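Local coordinates for protein putative oxidoreductase molybdopterin-binding subunit (Sulfolobus tokodaii, PDB 4ZOH) that probably oxidises an aldehyde or related substrate as the molybdopterin-binding subunit of a xanthine dehydrogenase-family enzyme, with pterin cytosine dinucleotide as cofactor, at residues Leu165-Ala170 against Thr246-Ser251. Sequence-based numbering, arbitrary orientation.
Sequences LETRGA and TEEFIS
Thr167 and Glu248 bring the extended loop 165-170 and helical residues 246-251 closest, their CA atoms 6.4 Å apart; no backbone-to-backbone hydrogen bond joins them, the helix contributing side chains and the loop both side chains and one backbone N-H. In Glu248 the bend at chi2 (76°) swings the carboxylate toward the backbone and side chain of Arg168 and divides its oxygens between two jobs. Glu248 OE1 accepts the backbone N-H of Arg168, N to OE1 3.0 Å, in a nearly straight bond (164°), while Glu248 OE2 forms the salt bridge, 2.6 Å from Arg168 NE and 2.8 Å from Arg168 NH1. Both nitrogens donate to this single oxygen from one face of the carboxylate, whose plane is turned 56° from the guanidinium, although OE2 itself lies close to the guanidinium plane. Within the molybdopterin-binding part of this xanthine dehydrogenase-type chain, the bridge ties the connection between strands 149-161 and 170-174 to helix 245-251, with the iron-sulfur cluster about 12 Å from the Thr167 side chain. Arg168 NH1 also makes a weak bond to Ser251 OG (2.9 Å), and Arg168 NH2 pairs with Glu224 of helix 223-235. A leucine in place of Arg168 would probably leave the buried Glu248 carboxylate without its cationic mate and remove the salt bridge to Glu224. Thr167 packs its methyl CG2 alongside the Glu248 chain, 3.7 Å from Glu248 CB, and Thr167 OG1 turns to the Arg168 carbonyl O at 2.8 Å.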
ATOM      1  N   LEU A 165      15.824 -15.865  -7.961  1.00 20.38           N
ATOM      2  CA  LEU A 165      16.472 -15.116  -6.842  1.00 21.33           C
ATOM      3  C   LEU A 165      15.454 -14.534  -5.856  1.00 19.03           C
ATOM      4  O   LEU A 165      15.794 -14.305  -4.694  1.00 19.19           O
ATOM      5  CB  LEU A 165      17.270 -13.943  -7.419  1.00 21.24           C
ATOM      6  CG  LEU A 165      18.744 -13.792  -7.110  1.00 25.24           C
ATOM      7  CD1 LEU A 165      18.782 -12.277  -7.166  1.00 31.00           C
ATOM      8  CD2 LEU A 165      19.313 -14.228  -5.760  1.00 24.52           C
ATOM      9  N   GLU A 166      14.262 -14.207  -6.323  1.00 16.73           N
ATOM     10  CA  GLU A 166      13.145 -13.961  -5.392  1.00 17.41           C
ATOM     11  C   GLU A 166      12.328 -15.265  -5.228  1.00 17.77           C
ATOM     12  O   GLU A 166      11.798 -15.845  -6.226  1.00 17.34           O
ATOM     13  CB  GLU A 166      12.167 -12.835  -5.868  1.00 17.17           C
ATOM     14  CG  GLU A 166      11.112 -12.461  -4.802  1.00 16.24           C
ATOM     15  CD  GLU A 166       9.776 -12.008  -5.370  1.00 19.07           C
ATOM     16  OE1 GLU A 166       8.956 -11.428  -4.611  1.00 20.21           O
ATOM     17  OE2 GLU A 166       9.481 -12.204  -6.583  1.00 17.33           O
ATOM     18  N   THR A 167      12.184 -15.687  -3.981  1.00 17.65           N
ATOM     19  CA  THR A 167      11.248 -16.798  -3.614  1.00 17.82           C
ATOM     20  C   THR A 167       9.807 -16.457  -3.871  1.00 18.03           C
ATOM     21  O   THR A 167       9.495 -15.350  -4.278  1.00 17.18           O
ATOM     22  CB  THR A 167      11.342 -17.191  -2.155  1.00 18.35           C
ATOM     23  OG1 THR A 167      10.905 -16.100  -1.349  1.00 19.90           O
ATOM     24  CG2 THR A 167      12.811 -17.544  -1.746  1.00 15.85           C
ATOM     25  N   ARG A 168       8.945 -17.474  -3.746  1.00 17.27           N
ATOM     26  CA  ARG A 168       7.495 -17.266  -3.657  1.00 17.50           C
ATOM     27  C   ARG A 168       7.256 -16.246  -2.572  1.00 15.33           C
ATOM     28  O   ARG A 168       8.149 -15.961  -1.748  1.00 13.75           O
ATOM     29  CB  ARG A 168       6.798 -18.618  -3.260  1.00 17.96           C
ATOM     30  CG  ARG A 168       6.933 -19.675  -4.367  1.00 16.70           C
ATOM     31  CD  ARG A 168       6.662 -21.096  -3.830  1.00 16.02           C
ATOM     32  NE  ARG A 168       7.484 -21.368  -2.662  1.00 18.47           N
ATOM     33  CZ  ARG A 168       7.227 -22.284  -1.728  1.00 18.85           C
ATOM     34  NH1 ARG A 168       8.066 -22.370  -0.702  1.00 15.62           N
ATOM     35  NH2 ARG A 168       6.175 -23.123  -1.861  1.00 17.69           N
ATOM     36  N   GLY A 169       6.028 -15.745  -2.508  1.00 16.85           N
ATOM     37  CA  GLY A 169       5.664 -14.851  -1.377  1.00 15.51           C
ATOM     38  C   GLY A 169       4.308 -14.312  -1.706  1.00 16.50           C
ATOM     39  O   GLY A 169       3.907 -14.248  -2.909  1.00 18.44           O
ATOM     40  N   ALA A 170       3.596 -13.876  -0.679  1.00 17.05           N
ATOM     41  CA  ALA A 170       2.220 -13.457  -0.909  1.00 16.84           C
ATOM     42  C   ALA A 170       1.717 -12.629   0.253  1.00 17.39           C
ATOM     43  O   ALA A 170       2.301 -12.661   1.374  1.00 16.08           O
ATOM     44  CB  ALA A 170       1.304 -14.659  -1.122  1.00 16.87           C
ATOM     45  N   THR A 246      16.013 -21.586   2.505  1.00 21.45           N
ATOM     46  CA  THR A 246      15.991 -23.044   2.910  1.00 21.85           C
ATOM     47  C   THR A 246      14.618 -23.671   2.638  1.00 19.97           C
ATOM     48  O   THR A 246      14.501 -24.693   1.926  1.00 21.13           O
ATOM     49  CB  THR A 246      16.486 -23.277   4.337  1.00 22.00           C
ATOM     50  OG1 THR A 246      17.805 -22.733   4.441  1.00 20.63           O
ATOM     51  CG2 THR A 246      16.522 -24.776   4.726  1.00 21.82           C
ATOM     52  N   GLU A 247      13.566 -23.008   3.100  1.00 19.79           N
ATOM     53  CA  GLU A 247      12.220 -23.460   2.784  1.00 18.84           C
ATOM     54  C   GLU A 247      11.986 -23.602   1.297  1.00 18.76           C
ATOM     55  O   GLU A 247      11.385 -24.608   0.827  1.00 19.15           O
ATOM     56  CB  GLU A 247      11.181 -22.458   3.362  1.00 19.30           C
ATOM     57  CG  GLU A 247      11.065 -22.573   4.893  1.00 22.48           C
ATOM     58  CD  GLU A 247       9.934 -21.691   5.380  1.00 24.34           C
ATOM     59  OE1 GLU A 247       8.746 -22.098   5.327  1.00 24.89           O
ATOM     60  OE2 GLU A 247      10.262 -20.579   5.773  1.00 23.31           O
ATOM     61  N   GLU A 248      12.407 -22.571   0.535  1.00 18.67           N
ATOM     62  CA  GLU A 248      12.120 -22.564  -0.879  1.00 19.37           C
ATOM     63  C   GLU A 248      12.797 -23.828  -1.474  1.00 19.81           C
ATOM     64  O   GLU A 248      12.168 -24.578  -2.159  1.00 21.53           O
ATOM     65  CB  GLU A 248      12.682 -21.260  -1.550  1.00 18.44           C
ATOM     66  CG  GLU A 248      12.125 -21.073  -2.946  1.00 18.17           C
ATOM     67  CD  GLU A 248      10.684 -20.580  -3.005  1.00 20.31           C
ATOM     68  OE1 GLU A 248      10.310 -20.135  -4.119  1.00 21.85           O
ATOM     69  OE2 GLU A 248       9.898 -20.616  -1.957  1.00 21.92           O
ATOM     70  N   PHE A 249      14.067 -24.069  -1.147  1.00 19.08           N
ATOM     71  CA  PHE A 249      14.794 -25.200  -1.744  1.00 21.22           C
ATOM     72  C   PHE A 249      14.108 -26.519  -1.483  1.00 22.58           C
ATOM     73  O   PHE A 249      14.006 -27.315  -2.371  1.00 18.56           O
ATOM     74  CB  PHE A 249      16.249 -25.278  -1.215  1.00 19.34           C
ATOM     75  CG  PHE A 249      17.205 -24.462  -2.027  1.00 20.65           C
ATOM     76  CD1 PHE A 249      17.430 -24.800  -3.369  1.00 21.83           C
ATOM     77  CD2 PHE A 249      17.868 -23.357  -1.467  1.00 18.30           C
ATOM     78  CE1 PHE A 249      18.289 -24.063  -4.167  1.00 23.61           C
ATOM     79  CE2 PHE A 249      18.753 -22.630  -2.246  1.00 24.09           C
ATOM     80  CZ  PHE A 249      18.972 -22.969  -3.591  1.00 23.69           C
ATOM     81  N   ILE A 250      13.589 -26.677  -0.259  1.00 24.26           N
ATOM     82  CA  ILE A 250      12.989 -27.907   0.201  1.00 25.06           C
ATOM     83  C   ILE A 250      11.562 -28.136  -0.335  1.00 28.38           C
ATOM     84  O   ILE A 250      11.092 -29.282  -0.473  1.00 28.94           O
ATOM     85  CB  ILE A 250      13.168 -27.832   1.715  1.00 26.42           C
ATOM     86  CG1 ILE A 250      14.484 -28.481   2.082  1.00 21.23           C
ATOM     87  CG2 ILE A 250      11.965 -28.179   2.532  1.00 25.99           C
ATOM     88  CD1 ILE A 250      14.943 -28.037   3.439  1.00 35.33           C
ATOM     89  N   SER A 251      10.884 -27.058  -0.690  1.00 25.22           N
ATOM     90  CA  SER A 251       9.465 -27.173  -1.041  1.00 22.38           C
ATOM     91  C   SER A 251       9.068 -26.756  -2.433  1.00 22.69           C
ATOM     92  O   SER A 251       7.904 -26.900  -2.826  1.00 21.73           O
ATOM     93  CB  SER A 251       8.632 -26.385   0.001  1.00 22.45           C
ATOM     94  OG  SER A 251       9.037 -25.028   0.090  1.00 23.39           O
TER